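Local coordinates for protein DegQ (Legionella fallonii, PDB 3PV2) that probably degrades and chaperones damaged proteins as an HtrA-family serine protease with two PDZ domains, enclosing its proteolytic sites within large 12-subunit assemblies, at residues S287-N290 against P291-A295; S325-R328 against V329-V333; P365-G369 against L370-A374; V391-S394 against E395-G399. All coordinates share one frame; numbering follows the deposited sequence.

Contact 1 of 4, residues S287-N290 against P291-A295; sequences SQVN and PNSPA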
loop_
_atom_site.group_PDB
_atom_site.type_symbol
_atom_site.label_atom_id
_atom_site.label_comp_id
_atom_site.label_asym_id
_atom_site.label_seq_id
_atom_site.Cartn_x
_atom_site.Cartn_y
_atom_site.Cartn_z
ATOM N N SER B 287 33.179 -45.602 3.457
ATOM C CA SER B 287 33.355 -44.746 4.677
ATOM C C SER B 287 32.592 -45.181 5.895
ATOM O O SER B 287 32.828 -44.683 6.980
ATOM C CB SER B 287 32.921 -43.318 4.369
ATOM O OG SER B 287 31.652 -43.255 3.739
ATOM N N GLN B 288 31.629 -46.068 5.711
ATOM C CA GLN B 288 30.897 -46.630 6.834
ATOM C C GLN B 288 30.162 -47.861 6.421
ATOM O O GLN B 288 29.733 -47.923 5.339
ATOM C CB GLN B 288 29.938 -45.586 7.385
ATOM C CG GLN B 288 28.505 -45.894 7.570
ATOM C CD GLN B 288 27.653 -44.696 8.099
ATOM O OE1 GLN B 288 26.441 -44.829 8.192
ATOM N NE2 GLN B 288 28.274 -43.578 8.486
ATOM N N VAL B 289 30.051 -48.814 7.335
ATOM C CA VAL B 289 29.236 -50.018 7.201
ATOM C C VAL B 289 28.283 -50.105 8.419
ATOM O O VAL B 289 28.758 -50.158 9.548
ATOM C CB VAL B 289 30.197 -51.233 7.231
ATOM C CG1 VAL B 289 29.412 -52.557 7.037
ATOM C CG2 VAL B 289 31.277 -51.103 6.137
ATOM N N ASN B 290 26.956 -50.140 8.250
ATOM C CA ASN B 290 26.103 -49.956 9.428
ATOM C C ASN B 290 25.964 -51.297 10.068
ATOM O O ASN B 290 25.896 -52.300 9.389
ATOM C CB ASN B 290 24.697 -49.463 9.089
ATOM C CG ASN B 290 24.642 -48.057 8.453
ATOM O OD1 ASN B 290 23.729 -47.809 7.647
ATOM N ND2 ASN B 290 25.549 -47.165 8.815
ATOM N N PRO B 291 25.883 -51.332 11.377
ATOM C CA PRO B 291 25.630 -52.570 12.086
ATOM C C PRO B 291 24.368 -53.263 11.635
ATOM O O PRO B 291 23.383 -52.601 11.273
ATOM C CB PRO B 291 25.565 -52.141 13.572
ATOM C CG PRO B 291 25.348 -50.668 13.552
ATOM C CD PRO B 291 26.061 -50.206 12.301
ATOM N N ASN B 292 24.479 -54.580 11.524
ATOM C CA ASN B 292 23.397 -55.455 11.189
ATOM C C ASN B 292 22.868 -55.278 9.780
ATOM O O ASN B 292 21.730 -55.691 9.513
ATOM C CB ASN B 292 22.226 -55.278 12.159
ATOM C CG ASN B 292 22.646 -55.461 13.639
ATOM O OD1 ASN B 292 23.074 -56.549 14.036
ATOM N ND2 ASN B 292 22.541 -54.397 14.439
ATOM N N SER B 293 23.657 -54.662 8.889
ATOM C CA SER B 293 23.285 -54.499 7.502
ATOM C C SER B 293 23.751 -55.661 6.713
ATOM O O SER B 293 24.521 -56.450 7.207
ATOM C CB SER B 293 23.961 -53.263 6.939
ATOM O OG SER B 293 25.395 -53.325 7.049
ATOM N N PRO B 294 23.246 -55.822 5.500
ATOM C CA PRO B 294 23.771 -56.876 4.635
ATOM C C PRO B 294 25.325 -56.752 4.389
ATOM O O PRO B 294 26.044 -57.753 4.388
ATOM C CB PRO B 294 23.039 -56.624 3.339
ATOM C CG PRO B 294 21.737 -55.995 3.869
ATOM C CD PRO B 294 22.190 -55.068 4.829
ATOM N N ALA B 295 25.785 -55.533 4.203
ATOM C CA ALA B 295 27.236 -55.256 4.024
ATOM C C ALA B 295 28.071 -55.666 5.240
ATOM O O ALA B 295 29.109 -56.276 5.081
ATOM C CB ALA B 295 27.427 -53.783 3.715
#

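Contact 2 of 4, residues S325-R328 against V329-V333; sequences SLLR and VGSTV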
loop_
_atom_site.group_PDB
_atom_site.type_symbol
_atom_site.label_atom_id
_atom_site.label_comp_id
_atom_site.label_asym_id
_atom_site.label_seq_id
_atom_site.Cartn_x
_atom_site.Cartn_y
_atom_site.Cartn_z
ATOM N N SER B 325 21.748 -50.060 -6.305
ATOM C CA SER B 325 20.413 -49.507 -6.193
ATOM C C SER B 325 19.376 -50.290 -6.932
ATOM O O SER B 325 18.240 -50.344 -6.497
ATOM C CB SER B 325 20.350 -48.084 -6.747
ATOM O OG SER B 325 20.198 -48.150 -8.153
ATOM N N LEU B 326 19.740 -50.898 -8.044
ATOM C CA LEU B 326 18.749 -51.534 -8.883
ATOM C C LEU B 326 18.843 -53.052 -8.851
ATOM O O LEU B 326 18.194 -53.747 -9.667
ATOM C CB LEU B 326 18.903 -51.053 -10.335
ATOM C CG LEU B 326 19.162 -49.571 -10.660
ATOM C CD1 LEU B 326 19.471 -49.497 -12.119
ATOM C CD2 LEU B 326 18.017 -48.616 -10.296
ATOM N N LEU B 327 19.644 -53.600 -7.946
ATOM C CA LEU B 327 19.572 -55.044 -7.726
ATOM C C LEU B 327 18.285 -55.338 -6.983
ATOM O O LEU B 327 17.740 -54.505 -6.266
ATOM C CB LEU B 327 20.772 -55.564 -6.925
ATOM C CG LEU B 327 22.132 -55.705 -7.629
ATOM C CD1 LEU B 327 22.180 -54.965 -8.951
ATOM C CD2 LEU B 327 23.197 -55.272 -6.686
ATOM N N ARG B 328 17.834 -56.560 -7.140
ATOM C CA ARG B 328 16.577 -56.976 -6.569
ATOM C C ARG B 328 16.728 -57.490 -5.152
ATOM O O ARG B 328 17.630 -58.279 -4.863
ATOM C CB ARG B 328 15.974 -58.079 -7.454
ATOM C CG ARG B 328 15.303 -57.528 -8.720
ATOM C CD ARG B 328 13.822 -57.719 -8.589
ATOM N NE ARG B 328 13.069 -56.515 -8.845
ATOM C CZ ARG B 328 11.811 -56.368 -8.471
ATOM N NH1 ARG B 328 11.188 -57.354 -7.842
ATOM N NH2 ARG B 328 11.179 -55.234 -8.721
ATOM N N VAL B 329 15.792 -57.104 -4.295
ATOM C CA VAL B 329 15.709 -57.677 -2.967
ATOM C C VAL B 329 15.835 -59.167 -3.178
ATOM O O VAL B 329 15.280 -59.687 -4.107
ATOM C CB VAL B 329 14.368 -57.334 -2.263
ATOM C CG1 VAL B 329 14.141 -58.239 -0.998
ATOM C CG2 VAL B 329 14.298 -55.822 -1.916
ATOM N N GLY B 330 16.575 -59.853 -2.330
ATOM C CA GLY B 330 16.871 -61.251 -2.523
ATOM C C GLY B 330 18.139 -61.549 -3.282
ATOM O O GLY B 330 18.703 -62.625 -3.089
ATOM N N SER B 331 18.604 -60.662 -4.178
ATOM C CA SER B 331 19.811 -61.014 -4.954
ATOM C C SER B 331 21.100 -61.086 -4.163
ATOM O O SER B 331 21.346 -60.307 -3.225
ATOM C CB SER B 331 20.055 -60.175 -6.200
ATOM O OG SER B 331 19.495 -58.908 -6.157
ATOM N N THR B 332 21.909 -62.064 -4.557
ATOM C CA THR B 332 23.246 -62.228 -4.046
ATOM C C THR B 332 24.112 -61.312 -4.909
ATOM O O THR B 332 23.948 -61.245 -6.143
ATOM C CB THR B 332 23.656 -63.709 -4.023
ATOM O OG1 THR B 332 23.009 -64.348 -2.916
ATOM C CG2 THR B 332 25.172 -63.910 -3.885
ATOM N N VAL B 333 24.941 -60.508 -4.238
ATOM C CA VAL B 333 25.895 -59.677 -4.934
ATOM C C VAL B 333 27.338 -59.929 -4.501
ATOM O O VAL B 333 27.632 -60.099 -3.297
ATOM C CB VAL B 333 25.544 -58.161 -4.882
ATOM C CG1 VAL B 333 24.579 -57.838 -3.775
ATOM C CG2 VAL B 333 26.777 -57.340 -4.820
#

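Contact 3 of 4, residues P365-G369 against L370-A374; sequences PFLYG and LALRA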
loop_
_atom_site.group_PDB
_atom_site.type_symbol
_atom_site.label_atom_id
_atom_site.label_comp_id
_atom_site.label_asym_id
_atom_site.label_seq_id
_atom_site.Cartn_x
_atom_site.Cartn_y
_atom_site.Cartn_z
ATOM N N PRO B 365 13.478 -53.759 21.066
ATOM C CA PRO B 365 12.099 -53.255 20.920
ATOM C C PRO B 365 11.821 -52.012 21.753
ATOM O O PRO B 365 10.933 -51.214 21.389
ATOM C CB PRO B 365 11.247 -54.396 21.360
ATOM C CG PRO B 365 12.132 -55.251 22.259
ATOM C CD PRO B 365 13.584 -54.908 21.970
ATOM N N PHE B 366 12.589 -51.757 22.781
ATOM C CA PHE B 366 12.260 -50.550 23.516
ATOM C C PHE B 366 13.105 -49.386 23.179
ATOM O O PHE B 366 12.613 -48.241 23.297
ATOM C CB PHE B 366 12.348 -50.845 24.987
ATOM C CG PHE B 366 11.522 -52.042 25.406
ATOM C CD1 PHE B 366 12.114 -53.057 26.115
ATOM C CD2 PHE B 366 10.219 -52.165 25.017
ATOM C CE1 PHE B 366 11.418 -54.158 26.499
ATOM C CE2 PHE B 366 9.463 -53.310 25.379
ATOM C CZ PHE B 366 10.073 -54.323 26.149
ATOM N N LEU B 367 14.382 -49.617 22.934
ATOM C CA LEU B 367 15.364 -48.499 22.798
ATOM C C LEU B 367 15.673 -48.201 21.344
ATOM O O LEU B 367 16.486 -47.289 21.057
ATOM C CB LEU B 367 16.669 -48.906 23.491
ATOM C CG LEU B 367 16.491 -49.214 25.025
ATOM C CD1 LEU B 367 17.882 -49.440 25.662
ATOM C CD2 LEU B 367 15.682 -48.095 25.779
ATOM N N TYR B 368 15.078 -48.984 20.426
ATOM C CA TYR B 368 15.214 -48.706 18.991
ATOM C C TYR B 368 14.974 -47.211 18.660
ATOM O O TYR B 368 13.977 -46.640 19.041
ATOM C CB TYR B 368 14.257 -49.589 18.143
ATOM C CG TYR B 368 14.190 -49.109 16.710
ATOM C CD1 TYR B 368 15.158 -49.511 15.774
ATOM C CD2 TYR B 368 13.194 -48.207 16.303
ATOM C CE1 TYR B 368 15.142 -49.038 14.454
ATOM C CE2 TYR B 368 13.192 -47.682 14.985
ATOM C CZ TYR B 368 14.167 -48.118 14.063
ATOM O OH TYR B 368 14.128 -47.615 12.757
ATOM N N GLY B 369 15.905 -46.600 17.908
ATOM C CA GLY B 369 15.717 -45.237 17.399
ATOM C C GLY B 369 16.080 -44.170 18.398
ATOM O O GLY B 369 15.876 -42.981 18.105
ATOM N N LEU B 370 16.569 -44.538 19.583
ATOM C CA LEU B 370 16.927 -43.523 20.574
ATOM C C LEU B 370 18.445 -43.301 20.601
ATOM O O LEU B 370 19.217 -44.293 20.639
ATOM C CB LEU B 370 16.455 -43.940 21.963
ATOM C CG LEU B 370 14.900 -44.235 22.095
ATOM C CD1 LEU B 370 14.642 -44.679 23.550
ATOM C CD2 LEU B 370 13.992 -43.030 21.641
ATOM N N ALA B 371 18.851 -42.028 20.579
ATOM C CA ALA B 371 20.228 -41.638 20.757
ATOM C C ALA B 371 20.358 -41.316 22.229
ATOM O O ALA B 371 19.573 -40.548 22.793
ATOM C CB ALA B 371 20.562 -40.376 19.847
ATOM N N LEU B 372 21.284 -41.968 22.880
ATOM C CA LEU B 372 21.306 -42.042 24.341
ATOM C C LEU B 372 22.732 -41.741 24.822
ATOM O O LEU B 372 23.674 -42.248 24.234
ATOM C CB LEU B 372 20.967 -43.483 24.783
ATOM C CG LEU B 372 19.590 -44.027 24.405
ATOM C CD1 LEU B 372 19.449 -45.503 24.774
ATOM C CD2 LEU B 372 18.538 -43.235 25.021
ATOM N N ARG B 373 22.891 -40.973 25.875
ATOM C CA ARG B 373 24.201 -40.782 26.467
ATOM C C ARG B 373 24.072 -40.715 27.956
ATOM O O ARG B 373 23.038 -40.316 28.470
ATOM C CB ARG B 373 24.883 -39.518 25.936
ATOM C CG ARG B 373 24.203 -38.230 26.365
ATOM C CD ARG B 373 25.133 -36.987 26.315
ATOM N NE ARG B 373 24.762 -36.032 27.372
ATOM C CZ ARG B 373 25.590 -35.551 28.302
ATOM N NH1 ARG B 373 26.872 -35.893 28.318
ATOM N NH2 ARG B 373 25.145 -34.700 29.206
ATOM N N ALA B 374 25.111 -41.130 28.651
ATOM C CA ALA B 374 25.196 -40.995 30.116
ATOM C C ALA B 374 25.106 -39.512 30.542
ATOM O O ALA B 374 25.530 -38.642 29.831
ATOM C CB ALA B 374 26.548 -41.572 30.617
HETATM O O HOH W 1 19.211 -46.999 21.154
#

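Contact 4 of 4, residues V391-S394 against E395-G399; sequences VGAS and ENSAG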
loop_
_atom_site.group_PDB
_atom_site.type_symbol
_atom_site.label_atom_id
_atom_site.label_comp_id
_atom_site.label_asym_id
_atom_site.label_seq_id
_atom_site.Cartn_x
_atom_site.Cartn_y
_atom_site.Cartn_z
ATOM N N VAL B 391 19.146 -37.960 23.580
ATOM C CA VAL B 391 19.643 -36.869 22.796
ATOM C C VAL B 391 18.783 -36.784 21.568
ATOM O O VAL B 391 18.612 -35.720 21.032
ATOM C CB VAL B 391 21.091 -37.267 22.322
ATOM C CG1 VAL B 391 21.721 -36.233 21.270
ATOM C CG2 VAL B 391 21.967 -37.410 23.530
ATOM N N GLY B 392 18.265 -37.921 21.089
ATOM C CA GLY B 392 17.425 -37.934 19.900
ATOM C C GLY B 392 16.468 -39.122 19.994
ATOM O O GLY B 392 16.742 -40.115 20.664
ATOM N N ALA B 393 15.332 -39.027 19.311
ATOM C CA ALA B 393 14.391 -40.134 19.239
ATOM C C ALA B 393 13.688 -40.108 17.912
ATOM O O ALA B 393 13.044 -39.119 17.596
ATOM C CB ALA B 393 13.387 -39.958 20.374
ATOM N N SER B 394 13.781 -41.149 17.097
ATOM C CA SER B 394 13.097 -41.062 15.843
ATOM C C SER B 394 11.604 -41.133 16.087
ATOM O O SER B 394 11.109 -41.777 16.999
ATOM C CB SER B 394 13.532 -42.163 14.870
ATOM O OG SER B 394 13.295 -43.408 15.424
ATOM N N GLU B 395 10.865 -40.456 15.251
ATOM C CA GLU B 395 9.437 -40.455 15.392
ATOM C C GLU B 395 8.793 -41.812 15.071
ATOM O O GLU B 395 7.669 -42.040 15.475
ATOM C CB GLU B 395 8.874 -39.301 14.567
ATOM C CG GLU B 395 9.612 -38.043 15.018
ATOM C CD GLU B 395 9.211 -36.803 14.321
ATOM O OE1 GLU B 395 10.130 -35.975 14.061
ATOM O OE2 GLU B 395 7.995 -36.662 14.054
ATOM N N ASN B 396 9.499 -42.718 14.400
ATOM C CA ASN B 396 8.999 -44.074 14.258
ATOM C C ASN B 396 9.343 -45.003 15.484
ATOM O O ASN B 396 9.169 -46.194 15.449
ATOM C CB ASN B 396 9.431 -44.703 12.909
ATOM C CG ASN B 396 10.939 -44.987 12.833
ATOM O OD1 ASN B 396 11.748 -44.327 13.503
ATOM N ND2 ASN B 396 11.317 -46.004 12.052
ATOM N N SER B 397 9.840 -44.487 16.589
ATOM C CA SER B 397 10.253 -45.440 17.638
ATOM C C SER B 397 9.157 -45.748 18.629
ATOM O O SER B 397 8.225 -44.958 18.802
ATOM C CB SER B 397 11.485 -44.861 18.318
ATOM O OG SER B 397 11.187 -43.591 18.926
ATOM N N ALA B 398 9.269 -46.879 19.314
ATOM C CA ALA B 398 8.403 -47.180 20.394
ATOM C C ALA B 398 8.526 -46.169 21.514
ATOM O O ALA B 398 7.543 -45.831 22.173
ATOM C CB ALA B 398 8.649 -48.579 20.872
ATOM N N GLY B 399 9.719 -45.590 21.649
ATOM C CA GLY B 399 9.998 -44.571 22.620
ATOM C C GLY B 399 9.216 -43.312 22.377
ATOM O O GLY B 399 8.479 -42.831 23.246
#

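Contact 1 of 4, residues S287-N290 against P291-A295
Ser-293 reaches back across a tight turn to Asn-290, and its short side chain does most of the work. CB lies 3.3 Å from Asn-290 O, and the next atom closes on that same oxygen: Ser-293 OG donates a hydrogen bond of 2.6 Å to Asn-290 O, in the carbonyl plane. With chi1 at 58°, OG stands between its own backbone N and carbonyl carbon, which lets it also accept from the backbone N of Glu-296 in the first turn of helix 294-298. Ser-293 N adds a longer bond of 3.3 Å to Asn-290 O, coming from above the carbonyl plane, so two donors of one residue grip a single acceptor. On the strand side, Asn-290 ND2 gives a 2.6 Å hydrogen bond to Gln-288 OE1, which lies close to the Asn-290 amide plane. Across the mouth of the turn, Val-289 CG1 meets Ala-295 CB at 4.1 Å, an apolar touch between strand end and helix start. Pro-381 of a second subunit packs on Asn-290 and Pro-291. The whole is a type II beta turn running into a serine N-cap, and it connects strand 284-289 to the short helix 294-298 of the first PDZ domain.

Contact 2 of 4, residues S325-R328 against V329-V333
Leu-327 and Arg-328 lead into a type II beta turn, Arg-328 to Ser-331, that carries the chain of the first PDZ domain from the end of helix 318-325 into strand 332-339. Leu-327 is the first residue of 325-328 to touch 329-333, and it sets its CB toward that segment. Its CB lies 3.7 Å from Ser-331 OG, while further out CD2 meets Val-333 CG1 at 4.1 Å, the two side chains crossing at about a right angle. This apolar touch lies where the strand begins, and Val-333 is buried there and also packs on Met-260. Arg-328 follows, and its backbone and side chain do different jobs. Its backbone carbonyl closes the turn, whereas its side chain, with CG beside the backbone N (chi1 -79°) and the chain bent at chi2 and chi3, leads away from the 329-333 segment and makes a cation-pi contact with Phe-252 of helix 239-252. That interaction ties the turn to the last helix of the protease part. At the corner, Gly-330 takes a positive phi, a conformation in which glycine is at ease. Gly-330 and Ser-331 are also linked through backbone hydrogen bonds to Val-350, which ties the far side of the turn to the chain just past strand 342-349. The closing bond is nearly straight: Ser-331 N donates to Arg-328 O over 2.7 Å, with an N-H...O angle of 166°.

Contact 3 of 4, residues P365-G369 against L370-A374
The ring of Phe-366 carries Pro-365 CG on one face, 4.3 Å above the plane and over the ring centre, and its side chain leads away from 370-374 toward Leu-435 of strand 435-441. Tyr-368, which bears the other ring, has its CB directed away from 370-374; its OH makes a hydrogen bond to Glu-357 in helix 353-362, while Leu-360 and Gln-361 of the same helix pack against the side chain. With neither ring reaching 370-374, the contact across the turn is left to leucines and backbone. Leu-370 N donates to Leu-367 O at 3.1 Å. A water bridges the same corner, donating to Leu-367 O at 2.7 Å and to Leu-370 O at 2.8 Å, so Leu-367 O accepts from both the amide and the water. Leu-370 then folds back over this carbonyl: with CG beside its own backbone N (chi1 -57°), Leu-370 CG comes 3.6 Å from Leu-367 O, and CD1 reaches Leu-367 CD2 at 4.2 Å. The other branch of Leu-367, CD1, meets Leu-372 CD1 at 4.3 Å, two residues along the strand. Leu-367 also packs on Leu-424 and Ala-428 of helix 421-428, which places this leucine cluster in the interior of the domain. Gly-369, at phi 83°, takes the positive-phi corner that favours glycine. The arrangement is a type II beta turn, Leu-367 to Leu-370, leading into strand 370-378, the first strand of the second PDZ domain's sheet.

Contact 4 of 4, residues V391-S394 against E395-G399
Ser-394 O receives two hydrogen bonds from Ser-397: its OG comes within 2.6 Å, in the carbonyl plane, and its backbone N within 3.0 Å, well above that plane. The Ser-394 side chain faces a different partner. Its OG donates to Asn-396 OD1 at 2.6 Å, with a C=O...O angle of 164°, so the hydroxyl meets the amide oxygen nearly head-on. The torsions of both partners make this possible: Ser-394 OG (chi1 59°) and Asn-396 CG (chi1 69°) each stand between their own backbone N and carbonyl carbon, which brings the two polar groups together beside the turn. Ser-394 OG also passes 3.7 Å from Ser-397 CB. Together these bonds hold a type I beta turn from Ser-394 to Ser-397. In the next shell, Ser-397 OG accepts from Trp-400 N and so serves as the N-cap of helix 398-402, while the Asn-396 amide nitrogen makes a weak hydrogen bond to Tyr-368 OH. Glu-395 packs on Trp-400 and makes a long, weak ion pair with Lys-74 of a third subunit. Further back, Val-391 and Gly-392 face Ala-371 as a classic beta bulge, so the turn links the bulged end of strand 384-393, paired with strand 370-378, to helix 398-402.

Overall arrangement
The four contacts come in series along the chain, and each is a beta turn at a join between secondary-structure elements. Contacts 1 and 2 belong to the first PDZ domain and reach one sheet, with centres about 16 Å apart and no touch. Contacts 3 and 4 share the sheet of the second PDZ domain: their centres lie about 8 Å apart and strands 370-378 and 384-393 pair directly. Contacts 1 and 4 are equivalent joins, from a strand into a serine-capped helix, in the two PDZ domains. Contact 2 faces the protease part, whereas contacts 1, 3 and 4 all meet other subunits, consistent with PDZ domains that help build the 12-subunit assembly.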